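Local coordinates for mitogen-activated protein kinase, putative (Map kinase-like protein) (Leishmania major, PDB 3PG1) that probably transfers phosphate from ATP to serine and threonine residues of its protein substrates, as expected for a member of the MAP kinase family, at residues R11-E16 with Y24-F29; A15-M20 with V49-V54; E248-P253 with L301-Q306. One frame throughout, in Å; residues are numbered along the deposited sequence.

How the interactions relate
Interactions 1 and 2 share one element, helix 7-19, and fix it to the same antiparallel sheet; their centres lie about 6 Å apart and they touch through Leu-17 and Val-26. Interaction 1 is wholly apolar and ties the helix to an outermost strand of the sheet, whereas interaction 2 reaches an inner strand and adds a two-pronged salt bridge to an apolar touch. Interaction 3 is remote, its centre about 48 to 49 Å from the others on the opposite side of the chain's centre, and joins a helix end to a loop by proline-aromatic packing. All three are partly buried, each combining buried side chains with partly exposed ones.

Interaction 1 (R11-E16 with Y24-F29); sequences RDLIAE and YTVQRF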
ATOM      1  N   ARG A  11       0.233   8.711  27.648  1.00 84.01           N
ATOM      2  CA  ARG A  11      -0.295   9.579  28.700  1.00 83.79           C
ATOM      3  C   ARG A  11      -1.066  10.767  28.090  1.00 83.13           C
ATOM      4  O   ARG A  11      -2.186  11.045  28.532  1.00 82.25           O
ATOM      5  CB  ARG A  11       0.853  10.030  29.633  1.00 85.29           C
ATOM      6  CG  ARG A  11       0.479  11.012  30.750  1.00 93.44           C
ATOM      7  CD  ARG A  11       1.595  11.203  31.780  1.00102.78           C
ATOM      8  NE  ARG A  11       2.891  11.545  31.180  1.00108.44           N
ATOM      9  CZ  ARG A  11       3.953  10.745  31.176  1.00121.42           C
ATOM     10  NH1 ARG A  11       3.898   9.552  31.755  1.00106.75           N
ATOM     11  NH2 ARG A  11       5.079  11.132  30.590  1.00107.80           N
ATOM     12  N   ASP A  12      -0.491  11.424  27.049  1.00 76.95           N
ATOM     13  CA  ASP A  12      -1.129  12.547  26.339  1.00 75.28           C
ATOM     14  C   ASP A  12      -2.455  12.103  25.692  1.00 75.70           C
ATOM     15  O   ASP A  12      -3.483  12.763  25.888  1.00 75.34           O
ATOM     16  CB  ASP A  12      -0.190  13.164  25.272  1.00 76.02           C
ATOM     17  CG  ASP A  12       0.932  14.059  25.801  1.00 85.34           C
ATOM     18  OD1 ASP A  12       0.839  14.508  26.971  1.00 85.95           O
ATOM     19  OD2 ASP A  12       1.875  14.352  25.025  1.00 89.63           O
ATOM     20  N   LEU A  13      -2.427  10.967  24.964  1.00 68.75           N
ATOM     21  CA  LEU A  13      -3.599  10.405  24.302  1.00 66.64           C
ATOM     22  C   LEU A  13      -4.710  10.030  25.288  1.00 71.30           C
ATOM     23  O   LEU A  13      -5.862  10.397  25.045  1.00 69.99           O
ATOM     24  CB  LEU A  13      -3.229   9.201  23.423  1.00 65.21           C
ATOM     25  CG  LEU A  13      -4.363   8.630  22.549  1.00 67.69           C
ATOM     26  CD1 LEU A  13      -4.772   9.597  21.461  1.00 67.17           C
ATOM     27  CD2 LEU A  13      -3.966   7.317  21.946  1.00 67.63           C
ATOM     28  N   ILE A  14      -4.364   9.306  26.393  1.00 69.66           N
ATOM     29  CA  ILE A  14      -5.331   8.891  27.425  1.00 70.79           C
ATOM     30  C   ILE A  14      -6.111  10.111  27.933  1.00 75.45           C
ATOM     31  O   ILE A  14      -7.343  10.114  27.867  1.00 75.42           O
ATOM     32  CB  ILE A  14      -4.680   8.056  28.581  1.00 75.54           C
ATOM     33  CG1 ILE A  14      -4.205   6.675  28.062  1.00 75.72           C
ATOM     34  CG2 ILE A  14      -5.646   7.890  29.781  1.00 76.29           C
ATOM     35  CD1 ILE A  14      -3.304   5.831  29.039  1.00 87.70           C
ATOM     36  N   ALA A  15      -5.385  11.163  28.383  1.00 72.45           N
ATOM     37  CA  ALA A  15      -5.967  12.408  28.912  1.00 72.20           C
ATOM     38  C   ALA A  15      -6.869  13.097  27.874  1.00 71.18           C
ATOM     39  O   ALA A  15      -8.012  13.425  28.189  1.00 69.06           O
ATOM     40  CB  ALA A  15      -4.864  13.352  29.367  1.00 73.59           C
ATOM     41  N   GLU A  16      -6.370  13.266  26.623  1.00 64.56           N
ATOM     42  CA  GLU A  16      -7.148  13.907  25.557  1.00 62.87           C
ATOM     43  C   GLU A  16      -8.434  13.149  25.234  1.00 66.07           C
ATOM     44  O   GLU A  16      -9.487  13.778  25.104  1.00 66.24           O
ATOM     45  CB  GLU A  16      -6.293  14.128  24.305  1.00 61.92           C
ATOM     46  CG  GLU A  16      -5.291  15.257  24.477  1.00 70.39           C
ATOM     47  CD  GLU A  16      -4.032  15.156  23.634  1.00 84.77           C
ATOM     48  OE1 GLU A  16      -4.024  14.403  22.631  1.00 63.18           O
ATOM     49  OE2 GLU A  16      -3.050  15.854  23.970  1.00 77.47           O
ATOM     50  N   TYR A  24     -12.950   4.857  23.625  1.00 70.83           N
ATOM     51  CA  TYR A  24     -11.703   4.100  23.628  1.00 69.84           C
ATOM     52  C   TYR A  24     -10.989   3.930  24.949  1.00 77.13           C
ATOM     53  O   TYR A  24     -11.128   4.745  25.860  1.00 79.17           O
ATOM     54  CB  TYR A  24     -10.733   4.640  22.551  1.00 67.94           C
ATOM     55  CG  TYR A  24     -11.385   4.770  21.193  1.00 67.69           C
ATOM     56  CD1 TYR A  24     -11.618   3.652  20.400  1.00 68.33           C
ATOM     57  CD2 TYR A  24     -11.823   6.007  20.727  1.00 67.61           C
ATOM     58  CE1 TYR A  24     -12.262   3.760  19.170  1.00 67.71           C
ATOM     59  CE2 TYR A  24     -12.462   6.129  19.499  1.00 66.66           C
ATOM     60  CZ  TYR A  24     -12.684   5.003  18.724  1.00 72.70           C
ATOM     61  OH  TYR A  24     -13.323   5.119  17.512  1.00 71.43           O
ATOM     62  N   THR A  25     -10.214   2.846  25.033  1.00 75.34           N
ATOM     63  CA  THR A  25      -9.363   2.493  26.163  1.00 78.21           C
ATOM     64  C   THR A  25      -7.970   2.242  25.570  1.00 83.07           C
ATOM     65  O   THR A  25      -7.786   1.253  24.854  1.00 82.19           O
ATOM     66  CB  THR A  25      -9.935   1.278  26.934  1.00 85.04           C
ATOM     67  OG1 THR A  25     -11.279   1.551  27.337  1.00 83.23           O
ATOM     68  CG2 THR A  25      -9.092   0.907  28.154  1.00 84.71           C
ATOM     69  N   VAL A  26      -7.023   3.165  25.816  1.00 81.09           N
ATOM     70  CA  VAL A  26      -5.635   3.084  25.329  1.00 81.14           C
ATOM     71  C   VAL A  26      -4.899   2.031  26.171  1.00 89.45           C
ATOM     72  O   VAL A  26      -4.666   2.249  27.358  1.00 90.82           O
ATOM     73  CB  VAL A  26      -4.909   4.457  25.360  1.00 83.89           C
ATOM     74  CG1 VAL A  26      -3.550   4.380  24.677  1.00 82.50           C
ATOM     75  CG2 VAL A  26      -5.763   5.555  24.742  1.00 82.20           C
ATOM     76  N   GLN A  27      -4.566   0.887  25.557  1.00 87.55           N
ATOM     77  CA  GLN A  27      -3.920  -0.228  26.243  1.00 90.31           C
ATOM     78  C   GLN A  27      -2.398  -0.162  26.243  1.00 97.05           C
ATOM     79  O   GLN A  27      -1.789  -0.289  27.307  1.00 99.44           O
ATOM     80  CB  GLN A  27      -4.404  -1.575  25.681  1.00 91.90           C
ATOM     81  CG  GLN A  27      -5.822  -1.962  26.096  1.00103.34           C
ATOM     82  CD  GLN A  27      -6.200  -3.350  25.626  1.00121.61           C
ATOM     83  OE1 GLN A  27      -6.021  -3.718  24.457  1.00110.58           O
ATOM     84  NE2 GLN A  27      -6.745  -4.151  26.532  1.00119.78           N
ATOM     85  N   ARG A  28      -1.779  -0.002  25.058  1.00 93.01           N
ATOM     86  CA  ARG A  28      -0.320   0.013  24.936  1.00 93.96           C
ATOM     87  C   ARG A  28       0.186   0.929  23.826  1.00 97.91           C
ATOM     88  O   ARG A  28      -0.568   1.312  22.931  1.00 95.17           O
ATOM     89  CB  ARG A  28       0.231  -1.421  24.769  1.00 95.33           C
ATOM     90  CG  ARG A  28      -0.090  -2.044  23.416  1.00100.05           C
ATOM     91  CD  ARG A  28       0.003  -3.552  23.412  1.00105.45           C
ATOM     92  NE  ARG A  28      -0.818  -4.113  22.340  1.00107.53           N
ATOM     93  CZ  ARG A  28      -0.404  -4.313  21.092  1.00118.53           C
ATOM     94  NH1 ARG A  28       0.844  -4.014  20.743  1.00105.90           N
ATOM     95  NH2 ARG A  28      -1.229  -4.817  20.184  1.00 99.50           N
ATOM     96  N   PHE A  29       1.472   1.277  23.902  1.00 97.28           N
ATOM     97  CA  PHE A  29       2.143   2.101  22.912  1.00 96.44           C
ATOM     98  C   PHE A  29       2.575   1.192  21.757  1.00101.29           C
ATOM     99  O   PHE A  29       3.133   0.113  21.990  1.00102.49           O
ATOM    100  CB  PHE A  29       3.351   2.810  23.547  1.00100.09           C
ATOM    101  CG  PHE A  29       4.164   3.654  22.599  1.00100.77           C
ATOM    102  CD1 PHE A  29       3.787   4.959  22.306  1.00102.64           C
ATOM    103  CD2 PHE A  29       5.317   3.148  22.008  1.00103.83           C
ATOM    104  CE1 PHE A  29       4.543   5.740  21.433  1.00102.93           C
ATOM    105  CE2 PHE A  29       6.068   3.927  21.129  1.00106.00           C
ATOM    106  CZ  PHE A  29       5.682   5.220  20.856  1.00102.78           C
TER
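Helix segment 11-16 and strand segment 24-29 run in broadly opposite senses and come closest at Ile-14 and Val-26, with 6.2 Å between the CA of Ile-14 and the CA of Val-26. No hydrogen bond links the two segments, and the helical backbone is occupied internally. The contact is therefore one of side chains, and it centres on a single strand residue. Val-26 points at the helix and wedges its branched end against Leu-13 and Ile-14. Its CG2 methyl stands 3.8 Å from Leu-13 CD2 and equally far from Ile-14 CG1, so this one methyl bears on both helix residues. The tightest approach is that of Ile-14 CG1 to Val-26 CB, 3.6 Å. Ile-14 leaves the helix with its CB aimed neither at the strand nor away from it; placing CG1 opposite the carbonyl carbon (chi1 -68°) swings that branch onto the valine. Leu-13 sends CD2 to the valine, 4.0 Å from Val-26 CG1 as well.

The setting is the N-terminal lobe of the protein kinase fold, where strand 25-33 is an outermost strand of the five-stranded antiparallel sheet and helix 7-19 lies over one face. Just beyond Val-26 the strand is irregular: Gln-27 and Arg-28 both face Ala-40 of strand 36-42, the geometry of a classic beta bulge. Met-10 and Leu-17, a turn before and a turn after Leu-13 and Ile-14, also touch Val-26, so the four line one face of the helix. Leu-13 is buried, and it also touches Cys-39, Ile-51 and Tyr-110 on successive strands, while Ile-14, partly exposed, brings its CD1 to 4.2 Å from the carbonyl O of Val-26.

Interaction 2 (A15-M20 with V49-V54); sequences AELHAM and VAIKRV
Helix segment 15-20 passes across strand segment 49-54 at a side-chain's distance, the nearest backbone pair being Glu-16 CA and Arg-53 CA at 9.9 Å. Strand 48-54 is the third of the five-stranded N-lobe sheet of a protein kinase, and its Val-Ala-Ile-Lys sequence is the familiar family signature. Ile-51 and Arg-53 both direct their CB atoms toward the helix, while Lys-52 between them points to the other face, where it forms a weak, long ion pair with Glu-79, the pairing well known from this strand and helix 70-85, the helix C of kinases.

The polar half of the contact is a salt bridge in which Arg-53 grips Glu-16 side-on, one nitrogen to each carboxylate oxygen. Arg-53 NE bonds to Glu-16 OE1 at 2.7 Å and is almost straight, with an N-H...O angle of 175°. Arg-53 NH2 reaches Glu-16 OE2 at 2.8 Å and meets its syn lone pair. The carboxylate and guanidinium planes are only 19° apart, so the two groups meet edge to edge, and two parallel bonds fix the rotation of both. The arginine arrives stretched out, CG opposite its backbone N (chi1 -176°), and its long axis crosses that of the glutamate at about a right angle. Glu-16 OE1 has a second hydrogen-bond partner in Tyr-110 OH of strand 108-114, which ties the carboxylate to the next strand too; Asp-12 makes a weak, long ion pair with Arg-53.

At the next helix residue the chemistry turns apolar. Leu-17 and Ile-51, both buried, touch lightly methyl to methyl, Leu-17 CD1 lying 4.3 Å from Ile-51 CD1. Each of those methyls has a closer neighbour in segment 24-29: Leu-17 CD1 packs on Val-26 CG2, and Ile-51 CD1 on Tyr-24 CB.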
ATOM      1  N   ALA A  15      -5.385  11.163  28.383  1.00 72.45           N
ATOM      2  CA  ALA A  15      -5.967  12.408  28.912  1.00 72.20           C
ATOM      3  C   ALA A  15      -6.869  13.097  27.874  1.00 71.18           C
ATOM      4  O   ALA A  15      -8.012  13.425  28.189  1.00 69.06           O
ATOM      5  CB  ALA A  15      -4.864  13.352  29.367  1.00 73.59           C
ATOM      6  N   GLU A  16      -6.370  13.266  26.623  1.00 64.56           N
ATOM      7  CA  GLU A  16      -7.148  13.907  25.557  1.00 62.87           C
ATOM      8  C   GLU A  16      -8.434  13.149  25.234  1.00 66.07           C
ATOM      9  O   GLU A  16      -9.487  13.778  25.104  1.00 66.24           O
ATOM     10  CB  GLU A  16      -6.293  14.128  24.305  1.00 61.92           C
ATOM     11  CG  GLU A  16      -5.291  15.257  24.477  1.00 70.39           C
ATOM     12  CD  GLU A  16      -4.032  15.156  23.634  1.00 84.77           C
ATOM     13  OE1 GLU A  16      -4.024  14.403  22.631  1.00 63.18           O
ATOM     14  OE2 GLU A  16      -3.050  15.854  23.970  1.00 77.47           O
ATOM     15  N   LEU A  17      -8.354  11.802  25.129  1.00 61.70           N
ATOM     16  CA  LEU A  17      -9.526  10.957  24.856  1.00 60.75           C
ATOM     17  C   LEU A  17     -10.525  10.991  26.026  1.00 67.45           C
ATOM     18  O   LEU A  17     -11.731  10.895  25.798  1.00 68.08           O
ATOM     19  CB  LEU A  17      -9.125   9.515  24.508  1.00 59.06           C
ATOM     20  CG  LEU A  17      -8.407   9.296  23.148  1.00 60.58           C
ATOM     21  CD1 LEU A  17      -8.112   7.831  22.929  1.00 61.92           C
ATOM     22  CD2 LEU A  17      -9.238   9.808  21.976  1.00 58.41           C
ATOM     23  N   HIS A  18     -10.027  11.161  27.260  1.00 66.18           N
ATOM     24  CA  HIS A  18     -10.859  11.262  28.470  1.00 69.19           C
ATOM     25  C   HIS A  18     -11.668  12.560  28.462  1.00 75.38           C
ATOM     26  O   HIS A  18     -12.887  12.512  28.630  1.00 76.03           O
ATOM     27  CB  HIS A  18     -10.013  11.116  29.753  1.00 71.46           C
ATOM     28  CG  HIS A  18      -9.754   9.691  30.147  1.00 75.71           C
ATOM     29  ND1 HIS A  18     -10.397   8.627  29.515  1.00 76.51           N
ATOM     30  CD2 HIS A  18      -8.976   9.197  31.139  1.00 79.69           C
ATOM     31  CE1 HIS A  18      -9.964   7.532  30.120  1.00 77.44           C
ATOM     32  NE2 HIS A  18      -9.110   7.823  31.104  1.00 79.71           N
ATOM     33  N   ALA A  19     -10.997  13.696  28.167  1.00 72.79           N
ATOM     34  CA  ALA A  19     -11.585  15.035  28.022  1.00 73.83           C
ATOM     35  C   ALA A  19     -12.702  15.032  26.952  1.00 79.38           C
ATOM     36  O   ALA A  19     -13.672  15.779  27.067  1.00 80.58           O
ATOM     37  CB  ALA A  19     -10.497  16.034  27.636  1.00 73.47           C
ATOM     38  N   MET A  20     -12.557  14.166  25.929  1.00 75.35           N
ATOM     39  CA  MET A  20     -13.481  13.999  24.807  1.00 75.30           C
ATOM     40  C   MET A  20     -14.655  13.039  25.077  1.00 80.45           C
ATOM     41  O   MET A  20     -15.576  12.982  24.252  1.00 80.32           O
ATOM     42  CB  MET A  20     -12.707  13.487  23.584  1.00 75.29           C
ATOM     43  CG  MET A  20     -11.877  14.541  22.904  1.00 78.98           C
ATOM     44  SD  MET A  20     -11.041  13.885  21.426  1.00 80.57           S
ATOM     45  CE  MET A  20     -10.338  15.371  20.820  1.00 77.50           C
ATOM     46  N   VAL A  49      -8.137  -1.518  18.139  1.00 62.22           N
ATOM     47  CA  VAL A  49      -7.917  -0.369  17.255  1.00 57.87           C
ATOM     48  C   VAL A  49      -6.522   0.215  17.409  1.00 60.05           C
ATOM     49  O   VAL A  49      -5.875   0.049  18.447  1.00 59.26           O
ATOM     50  CB  VAL A  49      -9.009   0.744  17.373  1.00 61.17           C
ATOM     51  CG1 VAL A  49     -10.369   0.270  16.851  1.00 60.78           C
ATOM     52  CG2 VAL A  49      -9.128   1.295  18.800  1.00 62.84           C
ATOM     53  N   ALA A  50      -6.058   0.877  16.345  1.00 54.98           N
ATOM     54  CA  ALA A  50      -4.802   1.599  16.309  1.00 54.66           C
ATOM     55  C   ALA A  50      -5.225   3.072  16.346  1.00 58.16           C
ATOM     56  O   ALA A  50      -6.033   3.518  15.520  1.00 55.24           O
ATOM     57  CB  ALA A  50      -4.046   1.284  15.015  1.00 53.86           C
ATOM     58  N   ILE A  51      -4.756   3.806  17.354  1.00 56.61           N
ATOM     59  CA  ILE A  51      -5.120   5.218  17.483  1.00 56.69           C
ATOM     60  C   ILE A  51      -3.913   6.118  17.233  1.00 61.44           C
ATOM     61  O   ILE A  51      -2.984   6.182  18.057  1.00 62.05           O
ATOM     62  CB  ILE A  51      -5.873   5.550  18.796  1.00 61.22           C
ATOM     63  CG1 ILE A  51      -7.133   4.643  18.968  1.00 61.99           C
ATOM     64  CG2 ILE A  51      -6.245   7.043  18.832  1.00 61.41           C
ATOM     65  CD1 ILE A  51      -7.546   4.374  20.435  1.00 72.44           C
ATOM     66  N   LYS A  52      -3.942   6.808  16.079  1.00 56.24           N
ATOM     67  CA  LYS A  52      -2.908   7.745  15.657  1.00 55.81           C
ATOM     68  C   LYS A  52      -3.281   9.154  16.094  1.00 60.14           C
ATOM     69  O   LYS A  52      -4.410   9.602  15.873  1.00 58.36           O
ATOM     70  CB  LYS A  52      -2.688   7.674  14.133  1.00 57.04           C
ATOM     71  CG  LYS A  52      -1.450   8.437  13.652  1.00 72.94           C
ATOM     72  CD  LYS A  52      -1.298   8.325  12.142  1.00 81.23           C
ATOM     73  CE  LYS A  52      -0.356   9.351  11.561  1.00 91.86           C
ATOM     74  NZ  LYS A  52      -0.303   9.270  10.071  1.00 94.35           N
ATOM     75  N   ARG A  53      -2.322   9.842  16.723  1.00 58.76           N
ATOM     76  CA  ARG A  53      -2.455  11.206  17.231  1.00 60.87           C
ATOM     77  C   ARG A  53      -1.477  12.101  16.459  1.00 67.36           C
ATOM     78  O   ARG A  53      -0.268  11.923  16.569  1.00 67.30           O
ATOM     79  CB  ARG A  53      -2.157  11.221  18.748  1.00 61.43           C
ATOM     80  CG  ARG A  53      -2.336  12.557  19.458  1.00 68.48           C
ATOM     81  CD  ARG A  53      -1.652  12.478  20.807  1.00 71.02           C
ATOM     82  NE  ARG A  53      -1.685  13.734  21.557  1.00 77.37           N
ATOM     83  CZ  ARG A  53      -0.656  14.568  21.681  1.00 90.16           C
ATOM     84  NH1 ARG A  53       0.494  14.308  21.068  1.00 81.58           N
ATOM     85  NH2 ARG A  53      -0.768  15.668  22.417  1.00 69.23           N
ATOM     86  N   VAL A  54      -2.017  13.036  15.665  1.00 66.20           N
ATOM     87  CA  VAL A  54      -1.266  13.987  14.840  1.00 67.22           C
ATOM     88  C   VAL A  54      -1.312  15.342  15.567  1.00 75.19           C
ATOM     89  O   VAL A  54      -2.390  15.933  15.707  1.00 74.64           O
ATOM     90  CB  VAL A  54      -1.849  14.084  13.400  1.00 70.15           C
ATOM     91  CG1 VAL A  54      -1.112  15.130  12.570  1.00 70.83           C
ATOM     92  CG2 VAL A  54      -1.853  12.723  12.689  1.00 67.93           C
TER

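Interaction 3 (E248-P253 with L301-Q306); sequences EVVGTP and LEFNPQ
An apolar contact with a CH-pi component, Pro-253 over Phe-303, joins the end of helix 239-250 to the loop after helix 291-300 in the C-terminal lobe of the kinase fold. Pro-253 CG sits 3.7 Å from the centroid of the Phe-303 ring, only 12° off its normal, while Pro-253 CB is 3.6 Å from Phe-303 CD2. The proline thus sets its CG over the centre of one face, with CB above the CD2 side, whereas Val-250 comes in at the edge, its CG2 being 4.1 Å from Phe-303 CD1. With CG opposite the backbone N (chi1 -171°), Phe-303 turns one face to the proline and an edge to the valine. Val-250 CG1 packs tightly on the backbone, 3.2 Å from Leu-301 O. Gly-251, the first residue to leave helical angles, has positive phi, and two residues on Pro-253 lies over the ring. Next to Phe-303, Asn-304 OD1 accepts from Gln-306 N at 2.9 Å, an Asx turn, and Asn-304 ND2 in turn donates to Gln-306 OE1. Around the contact, Ile-246 and Val-247 of helix 239-250 also touch Phe-303, Val-258 of helix 255-260 packs on Pro-253, and Trp-282 of helix 282-285 touches both Val-250 and Leu-301.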
ATOM      1  N   GLU A 248      17.296 -11.884 -15.772  1.00 33.38           N
ATOM      2  CA  GLU A 248      17.678 -13.289 -15.633  1.00 35.46           C
ATOM      3  C   GLU A 248      16.436 -14.175 -15.625  1.00 39.46           C
ATOM      4  O   GLU A 248      16.482 -15.276 -16.142  1.00 41.38           O
ATOM      5  CB  GLU A 248      18.423 -13.538 -14.326  1.00 37.62           C
ATOM      6  CG  GLU A 248      19.903 -13.255 -14.369  1.00 55.60           C
ATOM      7  CD  GLU A 248      20.649 -13.576 -13.082  1.00 78.41           C
ATOM      8  OE1 GLU A 248      20.000 -13.973 -12.085  1.00 58.88           O
ATOM      9  OE2 GLU A 248      21.885 -13.372 -13.056  1.00 76.12           O
ATOM     10  N   VAL A 249      15.330 -13.699 -15.048  1.00 36.43           N
ATOM     11  CA  VAL A 249      14.082 -14.449 -14.982  1.00 35.18           C
ATOM     12  C   VAL A 249      13.240 -14.178 -16.232  1.00 43.28           C
ATOM     13  O   VAL A 249      12.902 -15.131 -16.946  1.00 44.30           O
ATOM     14  CB  VAL A 249      13.305 -14.169 -13.653  1.00 36.26           C
ATOM     15  CG1 VAL A 249      11.837 -14.582 -13.748  1.00 35.94           C
ATOM     16  CG2 VAL A 249      13.988 -14.853 -12.465  1.00 36.28           C
ATOM     17  N   VAL A 250      12.931 -12.889 -16.504  1.00 38.18           N
ATOM     18  CA  VAL A 250      12.030 -12.498 -17.591  1.00 38.88           C
ATOM     19  C   VAL A 250      12.622 -12.469 -19.021  1.00 46.77           C
ATOM     20  O   VAL A 250      11.890 -12.447 -19.994  1.00 51.30           O
ATOM     21  CB  VAL A 250      11.162 -11.263 -17.265  1.00 38.96           C
ATOM     22  CG1 VAL A 250      10.465 -11.397 -15.902  1.00 36.64           C
ATOM     23  CG2 VAL A 250      11.983  -9.969 -17.340  1.00 38.81           C
ATOM     24  N   GLY A 251      13.910 -12.458 -19.137  1.00 43.09           N
ATOM     25  CA  GLY A 251      14.534 -12.379 -20.447  1.00 44.03           C
ATOM     26  C   GLY A 251      14.781 -10.938 -20.828  1.00 43.79           C
ATOM     27  O   GLY A 251      14.118 -10.017 -20.331  1.00 40.22           O
ATOM     28  N   THR A 252      15.758 -10.748 -21.691  1.00 43.01           N
ATOM     29  CA  THR A 252      16.206  -9.437 -22.150  1.00 42.18           C
ATOM     30  C   THR A 252      15.067  -8.684 -22.865  1.00 41.85           C
ATOM     31  O   THR A 252      14.571  -9.172 -23.873  1.00 40.76           O
ATOM     32  CB  THR A 252      17.457  -9.620 -23.026  1.00 53.46           C
ATOM     33  OG1 THR A 252      18.476 -10.261 -22.253  1.00 57.06           O
ATOM     34  CG2 THR A 252      17.974  -8.305 -23.597  1.00 49.02           C
ATOM     35  N   PRO A 253      14.643  -7.503 -22.379  1.00 36.79           N
ATOM     36  CA  PRO A 253      13.606  -6.752 -23.103  1.00 36.37           C
ATOM     37  C   PRO A 253      14.188  -6.071 -24.340  1.00 41.38           C
ATOM     38  O   PRO A 253      15.400  -5.867 -24.394  1.00 40.57           O
ATOM     39  CB  PRO A 253      13.171  -5.698 -22.070  1.00 36.95           C
ATOM     40  CG  PRO A 253      14.416  -5.440 -21.288  1.00 41.91           C
ATOM     41  CD  PRO A 253      15.090  -6.777 -21.170  1.00 38.00           C
ATOM     42  N   LEU A 301       4.418 -10.474 -14.407  1.00 25.82           N
ATOM     43  CA  LEU A 301       5.825 -10.025 -14.385  1.00 24.97           C
ATOM     44  C   LEU A 301       6.364  -9.757 -15.779  1.00 29.99           C
ATOM     45  O   LEU A 301       7.500 -10.138 -16.088  1.00 29.75           O
ATOM     46  CB  LEU A 301       6.696 -11.028 -13.594  1.00 24.61           C
ATOM     47  CG  LEU A 301       6.339 -11.175 -12.073  1.00 27.82           C
ATOM     48  CD1 LEU A 301       7.165 -12.266 -11.443  1.00 30.69           C
ATOM     49  CD2 LEU A 301       6.511  -9.852 -11.314  1.00 25.60           C
ATOM     50  N   GLU A 302       5.552  -9.077 -16.624  1.00 25.59           N
ATOM     51  CA  GLU A 302       6.029  -8.636 -17.932  1.00 25.12           C
ATOM     52  C   GLU A 302       6.879  -7.412 -17.670  1.00 24.67           C
ATOM     53  O   GLU A 302       6.412  -6.495 -17.008  1.00 21.23           O
ATOM     54  CB  GLU A 302       4.871  -8.239 -18.890  1.00 25.71           C
ATOM     55  CG  GLU A 302       4.312  -9.446 -19.600  1.00 33.34           C
ATOM     56  CD  GLU A 302       5.158 -10.026 -20.722  1.00 37.69           C
ATOM     57  OE1 GLU A 302       6.156  -9.398 -21.146  1.00 30.15           O
ATOM     58  OE2 GLU A 302       4.769 -11.104 -21.214  1.00 38.19           O
ATOM     59  N   PHE A 303       8.092  -7.387 -18.216  1.00 23.43           N
ATOM     60  CA  PHE A 303       9.020  -6.263 -18.018  1.00 24.06           C
ATOM     61  C   PHE A 303       8.374  -4.963 -18.511  1.00 25.23           C
ATOM     62  O   PHE A 303       8.417  -3.929 -17.840  1.00 22.89           O
ATOM     63  CB  PHE A 303      10.314  -6.536 -18.815  1.00 26.86           C
ATOM     64  CG  PHE A 303      11.427  -5.560 -18.516  1.00 27.85           C
ATOM     65  CD1 PHE A 303      12.400  -5.859 -17.567  1.00 29.01           C
ATOM     66  CD2 PHE A 303      11.481  -4.320 -19.155  1.00 29.50           C
ATOM     67  CE1 PHE A 303      13.439  -4.952 -17.293  1.00 29.41           C
ATOM     68  CE2 PHE A 303      12.506  -3.399 -18.859  1.00 31.43           C
ATOM     69  CZ  PHE A 303      13.495  -3.739 -17.958  1.00 29.38           C
ATOM     70  N   ASN A 304       7.760  -5.021 -19.677  1.00 23.01           N
ATOM     71  CA  ASN A 304       7.148  -3.832 -20.261  1.00 23.70           C
ATOM     72  C   ASN A 304       5.685  -3.706 -19.782  1.00 25.74           C
ATOM     73  O   ASN A 304       4.882  -4.585 -20.109  1.00 25.59           O
ATOM     74  CB  ASN A 304       7.224  -3.928 -21.808  1.00 26.29           C
ATOM     75  CG  ASN A 304       6.574  -2.780 -22.547  1.00 38.24           C
ATOM     76  OD1 ASN A 304       6.002  -1.896 -21.931  1.00 24.89           O
ATOM     77  ND2 ASN A 304       6.717  -2.716 -23.887  1.00 30.71           N
ATOM     78  N   PRO A 305       5.299  -2.593 -19.080  1.00 24.45           N
ATOM     79  CA  PRO A 305       3.890  -2.431 -18.634  1.00 23.19           C
ATOM     80  C   PRO A 305       2.849  -2.436 -19.756  1.00 22.96           C
ATOM     81  O   PRO A 305       1.706  -2.836 -19.513  1.00 22.52           O
ATOM     82  CB  PRO A 305       3.900  -1.058 -17.937  1.00 24.50           C
ATOM     83  CG  PRO A 305       5.042  -0.373 -18.510  1.00 27.78           C
ATOM     84  CD  PRO A 305       6.100  -1.423 -18.666  1.00 23.77           C
ATOM     85  N   GLN A 306       3.234  -2.063 -20.988  1.00 22.31           N
ATOM     86  CA  GLN A 306       2.278  -2.086 -22.121  1.00 24.06           C
ATOM     87  C   GLN A 306       1.757  -3.523 -22.378  1.00 29.35           C
ATOM     88  O   GLN A 306       0.697  -3.637 -22.953  1.00 29.86           O
ATOM     89  CB  GLN A 306       2.960  -1.618 -23.422  1.00 24.97           C
ATOM     90  CG  GLN A 306       3.531  -0.212 -23.260  1.00 28.04           C
ATOM     91  CD  GLN A 306       4.358   0.259 -24.396  1.00 30.70           C
ATOM     92  OE1 GLN A 306       5.130  -0.489 -25.017  1.00 31.27           O
ATOM     93  NE2 GLN A 306       4.265   1.550 -24.659  1.00 27.57           N
TER